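Local structure of epimerase domain-containing protein (Bacillus cereus HuA2-4, 6ZLK) at residues T6-F11 with H15-L20; D32-P37 with L42-I47; I75-H80 with A227-K232. The protein probably interconverts UDP-glucuronic acid and UDP-galacturonic acid by epimerisation at C4 of the sugar, using bound NAD as its redox cofactor. All blocks are in the same frame, centred on the assembly; numbering follows the deposited sequence.

Interaction 1: residues T6-F11 with H15-L20. With NAD (nicotinamide-adenine-dinucleotide), chain E.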
loop_
_atom_site.group_PDB
_atom_site.type_symbol
_atom_site.label_atom_id
_atom_site.label_comp_id
_atom_site.label_asym_id
_atom_site.label_seq_id
_atom_site.Cartn_x
_atom_site.Cartn_y
_atom_site.Cartn_z
ATOM N N THR A 6 -19.140 5.165 6.634
ATOM C CA THR A 6 -18.497 6.057 5.637
ATOM C C THR A 6 -18.897 5.549 4.265
ATOM O O THR A 6 -19.040 4.313 4.073
ATOM C CB THR A 6 -16.986 6.161 5.789
ATOM O OG1 THR A 6 -16.397 4.932 5.337
ATOM C CG2 THR A 6 -16.581 6.443 7.220
ATOM N N GLY A 7 -19.022 6.452 3.295
ATOM C CA GLY A 7 -19.461 6.077 1.952
ATOM C C GLY A 7 -20.914 5.636 1.924
ATOM O O GLY A 7 -21.265 4.820 1.071
ATOM N N ALA A 8 -21.738 6.211 2.792
ATOM C CA ALA A 8 -23.134 5.798 3.069
ATOM C C ALA A 8 -24.044 6.015 1.846
ATOM O O ALA A 8 -25.119 5.370 1.801
ATOM C CB ALA A 8 -23.640 6.532 4.270
ATOM N N ALA A 9 -23.672 6.901 0.907
ATOM C CA ALA A 9 -24.523 7.162 -0.289
ATOM C C ALA A 9 -24.165 6.276 -1.474
ATOM O O ALA A 9 -24.900 6.276 -2.493
ATOM C CB ALA A 9 -24.403 8.625 -0.666
ATOM N N GLY A 10 -23.146 5.441 -1.324
ATOM C CA GLY A 10 -22.681 4.549 -2.386
ATOM C C GLY A 10 -23.577 3.322 -2.505
ATOM O O GLY A 10 -24.603 3.162 -1.753
ATOM N N PHE A 11 -23.215 2.440 -3.414
ATOM C CA PHE A 11 -23.968 1.214 -3.725
ATOM C C PHE A 11 -24.138 0.374 -2.453
ATOM O O PHE A 11 -25.254 0.124 -1.967
ATOM C CB PHE A 11 -23.217 0.462 -4.814
ATOM C CG PHE A 11 -23.563 -0.980 -5.036
ATOM C CD1 PHE A 11 -24.869 -1.450 -4.908
ATOM C CD2 PHE A 11 -22.594 -1.847 -5.495
ATOM C CE1 PHE A 11 -25.158 -2.767 -5.181
ATOM C CE2 PHE A 11 -22.877 -3.178 -5.759
ATOM C CZ PHE A 11 -24.174 -3.631 -5.630
ATOM N N HIS A 15 -27.323 0.418 1.022
ATOM C CA HIS A 15 -28.011 -0.853 1.406
ATOM C C HIS A 15 -27.675 -1.175 2.857
ATOM O O HIS A 15 -28.566 -1.643 3.588
ATOM C CB HIS A 15 -27.580 -2.021 0.526
ATOM C CG HIS A 15 -28.232 -2.082 -0.831
ATOM N ND1 HIS A 15 -29.527 -2.535 -0.995
ATOM C CD2 HIS A 15 -27.752 -1.785 -2.053
ATOM C CE1 HIS A 15 -29.791 -2.566 -2.293
ATOM N NE2 HIS A 15 -28.727 -2.107 -2.971
ATOM N N LEU A 16 -26.443 -0.933 3.265
ATOM C CA LEU A 16 -26.031 -1.212 4.650
ATOM C C LEU A 16 -26.774 -0.316 5.636
ATOM O O LEU A 16 -27.314 -0.833 6.662
ATOM C CB LEU A 16 -24.531 -1.073 4.790
ATOM C CG LEU A 16 -23.995 -1.342 6.191
ATOM C CD1 LEU A 16 -24.285 -2.744 6.684
ATOM C CD2 LEU A 16 -22.485 -1.052 6.235
ATOM N N CYS A 17 -26.879 0.967 5.339
ATOM C CA CYS A 17 -27.609 1.889 6.224
ATOM C C CYS A 17 -29.079 1.428 6.359
ATOM O O CYS A 17 -29.623 1.416 7.445
ATOM C CB CYS A 17 -27.547 3.312 5.685
ATOM S SG CYS A 17 -25.898 4.030 5.817
ATOM N N GLN A 18 -29.711 1.079 5.256
ATOM C CA GLN A 18 -31.114 0.629 5.222
ATOM C C GLN A 18 -31.251 -0.607 6.117
ATOM O O GLN A 18 -32.180 -0.689 6.941
ATOM C CB GLN A 18 -31.499 0.350 3.776
ATOM C CG GLN A 18 -32.971 0.138 3.552
ATOM C CD GLN A 18 -33.313 0.624 2.161
ATOM O OE1 GLN A 18 -32.512 0.509 1.238
ATOM N NE2 GLN A 18 -34.486 1.219 2.022
ATOM N N ALA A 19 -30.330 -1.554 5.997
ATOM C CA ALA A 19 -30.387 -2.794 6.792
ATOM C C ALA A 19 -30.186 -2.494 8.282
ATOM O O ALA A 19 -30.947 -3.047 9.126
ATOM C CB ALA A 19 -29.369 -3.793 6.311
ATOM N N LEU A 20 -29.185 -1.705 8.642
ATOM C CA LEU A 20 -28.956 -1.382 10.062
ATOM C C LEU A 20 -30.186 -0.718 10.678
ATOM O O LEU A 20 -30.514 -1.033 11.839
ATOM C CB LEU A 20 -27.716 -0.511 10.231
ATOM C CG LEU A 20 -26.431 -1.176 9.803
ATOM C CD1 LEU A 20 -25.306 -0.159 9.682
ATOM C CD2 LEU A 20 -26.029 -2.314 10.707
HETATM P PA NAD E . -19.431 3.539 -4.264
HETATM O O1A NAD E . -18.527 4.353 -5.108
HETATM O O2A NAD E . -20.847 3.305 -4.699
HETATM O O5B NAD E . -19.448 3.988 -2.756
HETATM C C5B NAD E . -18.323 4.584 -2.077
HETATM C C4B NAD E . -18.721 5.942 -1.553
HETATM O O4B NAD E . -17.578 6.512 -0.877
HETATM C C3B NAD E . -19.148 6.940 -2.616
HETATM O O3B NAD E . -20.537 7.246 -2.578
HETATM C C2B NAD E . -18.192 8.119 -2.405
HETATM O O2B NAD E . -18.764 9.404 -2.572
HETATM C C1B NAD E . -17.739 7.915 -0.955
HETATM N N9A NAD E . -16.441 8.490 -0.646
HETATM C C8A NAD E . -15.251 8.271 -1.289
HETATM N N7A NAD E . -14.251 8.938 -0.778
HETATM C C5A NAD E . -14.849 9.707 0.218
HETATM C C6A NAD E . -14.355 10.667 1.113
HETATM N N6A NAD E . -13.081 11.119 1.116
HETATM N N1A NAD E . -15.216 11.196 2.015
HETATM C C2A NAD E . -16.504 10.785 2.002
HETATM N N3A NAD E . -17.102 9.925 1.165
HETATM C C4A NAD E . -16.214 9.408 0.320
HETATM O O3 NAD E . -18.686 2.119 -4.187
HETATM P PN NAD E . -19.255 0.682 -3.650
HETATM O O1N NAD E . -19.367 -0.185 -4.816
HETATM O O2N NAD E . -20.372 0.941 -2.764
HETATM O O5D NAD E . -18.029 0.217 -2.772
HETATM C C5D NAD E . -18.090 0.403 -1.407
HETATM C C4D NAD E . -16.856 -0.213 -0.812
HETATM O O4D NAD E . -16.826 -1.625 -1.087
HETATM C C3D NAD E . -15.530 0.365 -1.328
HETATM O O3D NAD E . -14.593 0.463 -0.241
HETATM C C2D NAD E . -15.018 -0.699 -2.297
HETATM O O2D NAD E . -13.602 -0.613 -2.482
HETATM C C1D NAD E . -15.578 -1.941 -1.610
HETATM N N1N NAD E . -15.845 -3.046 -2.516
HETATM C C2N NAD E . -16.859 -2.980 -3.425
HETATM C C3N NAD E . -17.081 -4.022 -4.255
HETATM C C7N NAD E . -18.127 -3.963 -5.313
HETATM O O7N NAD E . -18.252 -4.966 -5.993
HETATM N N7N NAD E . -18.899 -2.872 -5.415
HETATM C C4N NAD E . -16.338 -5.206 -4.100
HETATM C C5N NAD E . -15.216 -5.201 -3.275
HETATM C C6N NAD E . -15.022 -4.133 -2.456
#

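Interaction 2: residues D32-P37 with L42-I47. With NAD (nicotinamide-adenine-dinucleotide), chain E.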
loop_
_atom_site.group_PDB
_atom_site.type_symbol
_atom_site.label_atom_id
_atom_site.label_comp_id
_atom_site.label_asym_id
_atom_site.label_seq_id
_atom_site.Cartn_x
_atom_site.Cartn_y
_atom_site.Cartn_z
ATOM N N ASP A 32 -20.673 11.107 3.351
ATOM C CA ASP A 32 -20.438 10.901 1.918
ATOM C C ASP A 32 -20.376 12.274 1.249
ATOM O O ASP A 32 -21.328 12.964 1.459
ATOM C CB ASP A 32 -21.521 9.943 1.400
ATOM C CG ASP A 32 -21.105 9.290 0.088
ATOM O OD1 ASP A 32 -20.682 10.032 -0.812
ATOM O OD2 ASP A 32 -21.099 8.020 -0.015
ATOM N N HIS A 33 -19.400 12.584 0.394
ATOM C CA HIS A 33 -19.518 13.869 -0.362
ATOM C C HIS A 33 -19.612 13.598 -1.860
ATOM O O HIS A 33 -19.418 14.588 -2.643
ATOM C CB HIS A 33 -18.464 14.899 -0.005
ATOM C CG HIS A 33 -17.132 14.516 -0.505
ATOM N ND1 HIS A 33 -16.685 13.219 -0.335
ATOM C CD2 HIS A 33 -16.166 15.225 -1.113
ATOM C CE1 HIS A 33 -15.454 13.151 -0.841
ATOM N NE2 HIS A 33 -15.131 14.371 -1.361
ATOM N N PHE A 34 -20.160 12.442 -2.244
ATOM C CA PHE A 34 -20.673 12.172 -3.595
ATOM C C PHE A 34 -19.545 12.278 -4.624
ATOM O O PHE A 34 -19.590 13.110 -5.538
ATOM C CB PHE A 34 -21.794 13.146 -3.963
ATOM C CG PHE A 34 -23.010 13.147 -3.083
ATOM C CD1 PHE A 34 -23.443 12.035 -2.386
ATOM C CD2 PHE A 34 -23.791 14.282 -3.013
ATOM C CE1 PHE A 34 -24.580 12.071 -1.575
ATOM C CE2 PHE A 34 -24.948 14.310 -2.232
ATOM C CZ PHE A 34 -25.309 13.217 -1.478
ATOM N N ILE A 35 -18.479 11.512 -4.482
ATOM C CA ILE A 35 -17.411 11.427 -5.503
ATOM C C ILE A 35 -17.335 9.988 -6.042
ATOM O O ILE A 35 -18.216 9.159 -5.755
ATOM C CB ILE A 35 -16.069 11.937 -4.949
ATOM C CG1 ILE A 35 -15.569 11.046 -3.800
ATOM C CG2 ILE A 35 -16.271 13.382 -4.525
ATOM C CD1 ILE A 35 -14.121 11.261 -3.422
ATOM N N GLY A 36 -16.335 9.730 -6.856
ATOM C CA GLY A 36 -16.129 8.460 -7.520
ATOM C C GLY A 36 -16.999 8.293 -8.767
ATOM O O GLY A 36 -17.522 9.231 -9.349
ATOM N N PRO A 37 -17.148 7.064 -9.245
ATOM C CA PRO A 37 -17.691 6.861 -10.587
ATOM C C PRO A 37 -19.200 7.061 -10.742
ATOM O O PRO A 37 -19.634 7.299 -11.847
ATOM C CB PRO A 37 -17.244 5.433 -10.909
ATOM C CG PRO A 37 -17.140 4.752 -9.535
ATOM C CD PRO A 37 -16.594 5.826 -8.640
ATOM N N LEU A 42 -27.671 9.834 -8.831
ATOM C CA LEU A 42 -28.181 8.469 -8.533
ATOM C C LEU A 42 -28.173 8.181 -7.031
ATOM O O LEU A 42 -28.706 7.137 -6.672
ATOM C CB LEU A 42 -27.361 7.396 -9.251
ATOM C CG LEU A 42 -27.473 7.373 -10.769
ATOM C CD1 LEU A 42 -26.541 6.318 -11.362
ATOM C CD2 LEU A 42 -28.915 7.133 -11.195
ATOM N N LYS A 43 -27.591 9.055 -6.216
ATOM C CA LYS A 43 -27.365 8.808 -4.781
ATOM C C LYS A 43 -28.287 9.616 -3.886
ATOM O O LYS A 43 -28.516 9.208 -2.731
ATOM C CB LYS A 43 -25.924 9.174 -4.443
ATOM C CG LYS A 43 -24.886 8.424 -5.244
ATOM C CD LYS A 43 -23.473 8.763 -4.782
ATOM C CE LYS A 43 -22.396 7.882 -5.406
ATOM N NZ LYS A 43 -21.063 8.503 -5.209
ATOM N N THR A 44 -28.789 10.760 -4.340
ATOM C CA THR A 44 -29.488 11.669 -3.426
ATOM C C THR A 44 -30.814 11.063 -2.949
ATOM O O THR A 44 -31.172 11.287 -1.795
ATOM C CB THR A 44 -29.686 13.032 -4.084
ATOM O OG1 THR A 44 -30.254 12.814 -5.365
ATOM C CG2 THR A 44 -28.379 13.775 -4.213
ATOM N N GLY A 45 -31.535 10.385 -3.827
ATOM C CA GLY A 45 -32.827 9.774 -3.486
ATOM C C GLY A 45 -32.702 8.878 -2.261
ATOM O O GLY A 45 -33.556 8.947 -1.382
ATOM N N ASN A 46 -31.758 7.953 -2.290
ATOM C CA ASN A 46 -31.605 6.951 -1.205
ATOM C C ASN A 46 -31.303 7.717 0.084
ATOM O O ASN A 46 -31.908 7.383 1.130
ATOM C CB ASN A 46 -30.493 5.946 -1.473
ATOM C CG ASN A 46 -30.652 5.124 -2.734
ATOM O OD1 ASN A 46 -29.670 4.863 -3.466
ATOM N ND2 ASN A 46 -31.887 4.727 -2.992
ATOM N N ILE A 47 -30.438 8.741 0.011
ATOM C CA ILE A 47 -30.082 9.509 1.228
ATOM C C ILE A 47 -31.321 10.251 1.768
ATOM O O ILE A 47 -31.616 10.151 2.977
ATOM C CB ILE A 47 -28.878 10.432 1.014
ATOM C CG1 ILE A 47 -27.596 9.629 0.784
ATOM C CG2 ILE A 47 -28.773 11.391 2.174
ATOM C CD1 ILE A 47 -27.130 8.771 1.939
HETATM P PA NAD E . -19.431 3.539 -4.264
HETATM O O1A NAD E . -18.527 4.353 -5.108
HETATM O O2A NAD E . -20.847 3.305 -4.699
HETATM O O5B NAD E . -19.448 3.988 -2.756
HETATM C C5B NAD E . -18.323 4.584 -2.077
HETATM C C4B NAD E . -18.721 5.942 -1.553
HETATM O O4B NAD E . -17.578 6.512 -0.877
HETATM C C3B NAD E . -19.148 6.940 -2.616
HETATM O O3B NAD E . -20.537 7.246 -2.578
HETATM C C2B NAD E . -18.192 8.119 -2.405
HETATM O O2B NAD E . -18.764 9.404 -2.572
HETATM C C1B NAD E . -17.739 7.915 -0.955
HETATM N N9A NAD E . -16.441 8.490 -0.646
HETATM C C8A NAD E . -15.251 8.271 -1.289
HETATM N N7A NAD E . -14.251 8.938 -0.778
HETATM C C5A NAD E . -14.849 9.707 0.218
HETATM C C6A NAD E . -14.355 10.667 1.113
HETATM N N6A NAD E . -13.081 11.119 1.116
HETATM N N1A NAD E . -15.216 11.196 2.015
HETATM C C2A NAD E . -16.504 10.785 2.002
HETATM N N3A NAD E . -17.102 9.925 1.165
HETATM C C4A NAD E . -16.214 9.408 0.320
HETATM O O3 NAD E . -18.686 2.119 -4.187
HETATM P PN NAD E . -19.255 0.682 -3.650
HETATM O O1N NAD E . -19.367 -0.185 -4.816
HETATM O O2N NAD E . -20.372 0.941 -2.764
HETATM O O5D NAD E . -18.029 0.217 -2.772
HETATM C C5D NAD E . -18.090 0.403 -1.407
HETATM C C4D NAD E . -16.856 -0.213 -0.812
HETATM O O4D NAD E . -16.826 -1.625 -1.087
HETATM C C3D NAD E . -15.530 0.365 -1.328
HETATM O O3D NAD E . -14.593 0.463 -0.241
HETATM C C2D NAD E . -15.018 -0.699 -2.297
HETATM O O2D NAD E . -13.602 -0.613 -2.482
HETATM C C1D NAD E . -15.578 -1.941 -1.610
HETATM N N1N NAD E . -15.845 -3.046 -2.516
HETATM C C2N NAD E . -16.859 -2.980 -3.425
HETATM C C3N NAD E . -17.081 -4.022 -4.255
HETATM C C7N NAD E . -18.127 -3.963 -5.313
HETATM O O7N NAD E . -18.252 -4.966 -5.993
HETATM N N7N NAD E . -18.899 -2.872 -5.415
HETATM C C4N NAD E . -16.338 -5.206 -4.100
HETATM C C5N NAD E . -15.216 -5.201 -3.275
HETATM C C6N NAD E . -15.022 -4.133 -2.456
#

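Interaction 3: residues I75-H80 with A227-K232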
loop_
_atom_site.group_PDB
_atom_site.type_symbol
_atom_site.label_atom_id
_atom_site.label_comp_id
_atom_site.label_asym_id
_atom_site.label_seq_id
_atom_site.Cartn_x
_atom_site.Cartn_y
_atom_site.Cartn_z
ATOM N N ILE A 75 -19.572 7.472 18.742
ATOM C CA ILE A 75 -19.668 6.308 17.825
ATOM C C ILE A 75 -19.183 5.036 18.516
ATOM O O ILE A 75 -18.093 5.081 19.154
ATOM C CB ILE A 75 -18.865 6.573 16.551
ATOM C CG1 ILE A 75 -19.414 7.801 15.839
ATOM C CG2 ILE A 75 -18.816 5.325 15.699
ATOM C CD1 ILE A 75 -20.834 7.641 15.381
ATOM N N ASP A 76 -19.956 3.977 18.431
ATOM C CA ASP A 76 -19.589 2.624 18.934
ATOM C C ASP A 76 -18.878 1.794 17.867
ATOM O O ASP A 76 -18.087 0.945 18.183
ATOM C CB ASP A 76 -20.841 1.895 19.419
ATOM C CG ASP A 76 -21.480 2.649 20.567
ATOM O OD1 ASP A 76 -20.785 2.868 21.554
ATOM O OD2 ASP A 76 -22.612 3.101 20.428
ATOM N N VAL A 77 -19.306 1.879 16.619
ATOM C CA VAL A 77 -18.891 0.999 15.515
ATOM C C VAL A 77 -18.688 1.884 14.294
ATOM O O VAL A 77 -19.552 2.750 13.995
ATOM C CB VAL A 77 -19.928 -0.097 15.217
ATOM C CG1 VAL A 77 -19.562 -0.893 13.992
ATOM C CG2 VAL A 77 -20.087 -0.998 16.437
ATOM N N VAL A 78 -17.600 1.670 13.607
ATOM C CA VAL A 78 -17.355 2.282 12.275
ATOM C C VAL A 78 -17.401 1.220 11.212
ATOM O O VAL A 78 -16.798 0.174 11.379
ATOM C CB VAL A 78 -16.011 3.014 12.189
ATOM C CG1 VAL A 78 -15.808 3.546 10.761
ATOM C CG2 VAL A 78 -15.922 4.102 13.248
ATOM N N TYR A 79 -18.258 1.411 10.220
ATOM C CA TYR A 79 -18.197 0.692 8.942
ATOM C C TYR A 79 -17.536 1.604 7.931
ATOM O O TYR A 79 -18.111 2.639 7.544
ATOM C CB TYR A 79 -19.570 0.297 8.447
ATOM C CG TYR A 79 -20.147 -0.931 9.068
ATOM C CD1 TYR A 79 -19.726 -2.204 8.695
ATOM C CD2 TYR A 79 -21.216 -0.847 9.935
ATOM C CE1 TYR A 79 -20.334 -3.322 9.234
ATOM C CE2 TYR A 79 -21.843 -1.945 10.465
ATOM C CZ TYR A 79 -21.406 -3.210 10.103
ATOM O OH TYR A 79 -22.073 -4.296 10.597
ATOM N N HIS A 80 -16.331 1.248 7.519
ATOM C CA HIS A 80 -15.545 2.125 6.636
ATOM C C HIS A 80 -15.643 1.615 5.199
ATOM O O HIS A 80 -14.907 0.715 4.771
ATOM C CB HIS A 80 -14.125 2.284 7.173
ATOM C CG HIS A 80 -13.322 3.059 6.225
ATOM N ND1 HIS A 80 -13.828 4.172 5.569
ATOM C CD2 HIS A 80 -12.009 2.958 5.899
ATOM C CE1 HIS A 80 -12.862 4.663 4.804
ATOM N NE2 HIS A 80 -11.697 3.947 5.015
ATOM N N ALA A 227 -23.430 -9.298 10.115
ATOM C CA ALA A 227 -22.972 -10.391 10.994
ATOM C C ALA A 227 -21.627 -10.020 11.626
ATOM O O ALA A 227 -21.382 -10.456 12.767
ATOM C CB ALA A 227 -22.883 -11.699 10.283
ATOM N N ALA A 228 -20.768 -9.272 10.948
ATOM C CA ALA A 228 -19.491 -8.810 11.544
ATOM C C ALA A 228 -19.750 -7.978 12.803
ATOM O O ALA A 228 -18.896 -7.989 13.726
ATOM C CB ALA A 228 -18.656 -8.050 10.532
ATOM N N LEU A 229 -20.805 -7.178 12.844
ATOM C CA LEU A 229 -21.182 -6.424 14.031
ATOM C C LEU A 229 -21.800 -7.371 15.052
ATOM O O LEU A 229 -21.407 -7.261 16.250
ATOM C CB LEU A 229 -22.175 -5.352 13.616
ATOM C CG LEU A 229 -22.742 -4.493 14.735
ATOM C CD1 LEU A 229 -21.616 -3.967 15.607
ATOM C CD2 LEU A 229 -23.560 -3.359 14.164
ATOM N N GLU A 230 -22.708 -8.252 14.623
ATOM C CA GLU A 230 -23.600 -8.981 15.561
ATOM C C GLU A 230 -23.063 -10.334 16.026
ATOM O O GLU A 230 -23.638 -10.882 17.002
ATOM C CB GLU A 230 -24.963 -9.197 14.932
ATOM C CG GLU A 230 -25.621 -7.881 14.667
ATOM C CD GLU A 230 -27.023 -7.930 14.092
ATOM O OE1 GLU A 230 -27.442 -8.977 13.592
ATOM O OE2 GLU A 230 -27.692 -6.858 14.116
ATOM N N THR A 231 -21.981 -10.828 15.459
ATOM C CA THR A 231 -21.491 -12.174 15.843
ATOM C C THR A 231 -21.112 -12.148 17.329
ATOM O O THR A 231 -20.572 -11.116 17.826
ATOM C CB THR A 231 -20.293 -12.608 14.988
ATOM O OG1 THR A 231 -19.921 -13.916 15.447
ATOM C CG2 THR A 231 -19.089 -11.712 15.123
ATOM N N LYS A 232 -21.253 -13.301 17.969
ATOM C CA LYS A 232 -20.779 -13.499 19.363
ATOM C C LYS A 232 -19.296 -13.872 19.396
ATOM O O LYS A 232 -18.697 -13.779 20.501
ATOM C CB LYS A 232 -21.660 -14.559 20.029
ATOM C CG LYS A 232 -23.092 -14.088 20.280
ATOM C CD LYS A 232 -23.129 -12.659 20.808
ATOM C CE LYS A 232 -24.488 -12.211 21.316
ATOM N NZ LYS A 232 -24.488 -10.756 21.594
#

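Interaction 1: residues T6-F11 with H15-L20
Phe11 and His15 sit one helical turn apart, and their side chains lie at a slant to each other. The nearest ring atoms are CD1 of Phe11 and CD2 of His15, 4.1 Å apart. This is a contact of ring carbons and not a stack. The imidazole also meets the backbone: CD2 of His15 lies 3.1 Å from the carbonyl O of Phe11, which sits at the edge of the ring, near its plane. The polar end of His15 is used elsewhere, since NE2 is hydrogen-bonded to the backbone O of Pro182. That bond helps to fix how the imidazole is turned.

In Phe11, CG lies anti to the backbone N (chi1 163°). The ring therefore leaves the backbone on the side of its carbonyl carbon, and it lies between His15 and the cofactor. NAD O1N is at the ring edge, near its plane, 3.7 Å from CD2 of Phe11.

The second point of touch is small. CB of Ala8 meets SG of Cys17 at 3.7 Å, a methyl against a sulfur. Cys17 also packs on Val5 of strand 2-6 and Val28 of strand 27-31, so the residue lies between the loop and the sheet.

The backbone of 6-11 turns tightly. Gly7 to Gly10 form a type I beta turn, and Gly10 takes the N-cap position of helix 11-21. The N-H of Phe11 then points at the pyrophosphate, with N to NAD O2A 2.8 Å and an angle of 167°. The helix start would favour this negative oxygen. Gly7 and Gly10 let the cofactor come close: CA of Gly10 is 3.2 Å from NAD O2A. This is the glycine-rich dinucleotide-binding turn of a Rossmann fold, between its first strand and first helix.

Interaction 2: residues D32-P37 with L42-I47
Lys43 and Phe34 run past each other in opposite directions, with CD of Lys43 4.1 Å from CD1 of Phe34. The lysine carries the tight part of the contact. Its chain is extended beyond CG, which takes NZ into the cofactor site. There NZ of Lys43 donates to NAD O3B at 3.0 Å and lies 3.0 Å from the backbone O of Ile35.

The adenosine ribose is gripped densely. Each carboxylate oxygen of Asp32 takes one hydroxyl: OD1 accepts from NAD O2B and OD2 from NAD O3B, both at 2.7 Å. NAD O2B also receives the backbone N-H of Ile35, with N to O2B 2.9 Å. On the adenine side, CD1 of Ile35 packs close to NAD N7A. The carboxylate is itself held. OD1 of Asp32 accepts from the backbone N of Phe34 at 2.9 Å, nearly along the C-O axis, which makes an Asx turn, and OD2 is bonded to the backbone N of Ala9. NZ of Lys43 and the carboxylate of Asp32 are near but not in contact, though the opposite charges probably favour each other. An acidic residue just after the second strand, 27-31 here, that binds both ribose hydroxyls is the usual mark of an NAD-binding Rossmann fold.

Farther from the ribose the packing thins. The Phe34 ring crosses Thr44 at about a right angle and meets it through one methyl, with CE2 of Phe34 4.0 Å from CG2 of Thr44. Both residues are partly exposed.

Interaction 3: residues I75-H80 with A227-K232
Leu229 turns its CG anti to the backbone N (chi1 177°), which carries the end of its side chain toward strand 77-80. Tyr79 swings CG to the side of its own backbone N, anti to the carbonyl carbon (chi1 -81°), and its long ring carries OH across to the base of Leu229. Both methyls of Val77 come near CD1 of Leu229.

The contact belongs to the Rossmann fold. The last turn of helix 218-230 lies over one face of the parallel part of the main sheet, where strand 77-80 runs between strands 2-6 and 120-126. Val77 and Tyr79 alternate with Val78 and His80 along the strand, so they share the face turned to the helix.

Val77 and Leu229 meet at a slant, methyl against methyl. CG2 of Val77 is 3.4 Å from CD1 of Leu229, tighter than usual for two carbons, while CG1 of Val77 is 4.0 Å from the same methyl. Leu229 also packs on Ile3 and Met1, so its isobutyl group bridges two adjacent strands.

Tyr79 and Leu229 cross at about a right angle. CZ of Tyr79 lies 4.2 Å from CB of Leu229, which approaches the ring obliquely. The tyrosine is buried, and its hydroxyl has a polar partner: OH is hydrogen-bonded to the backbone O of Thr225, one turn earlier in the same helix. That bond ties the ring end to the helix and places the hydroxyl close beside the aliphatic chain of Leu229. The ring also rests on Ile3 and Ile122 of the flanking strands. The nearest approach of all is polar atom to carbon: OH of Tyr79 lies 3.2 Å from CB of Leu229.

All three contacts lie in the Rossmann part of the chain. Interactions 1 and 2 touch each other and both touch NAD: one meets the pyrophosphate, mainly through backbone, the other the adenosine ribose, through charged side chains. Interaction 3 is about 10 Å from interaction 2 at the nearest atoms and is mostly apolar. Interactions 1 and 3 are buried, while interaction 2 is partly open. Interaction 1 joins the other two. Its 6-11 loop adjoins the acidic start of the 32-37 loop, and Thr6 is hydrogen-bonded to His80 and to the backbone of Tyr79 in interaction 3. Leu16 and Leu20 also pack on Tyr79, so helices 11-21 and 218-230 share that ring.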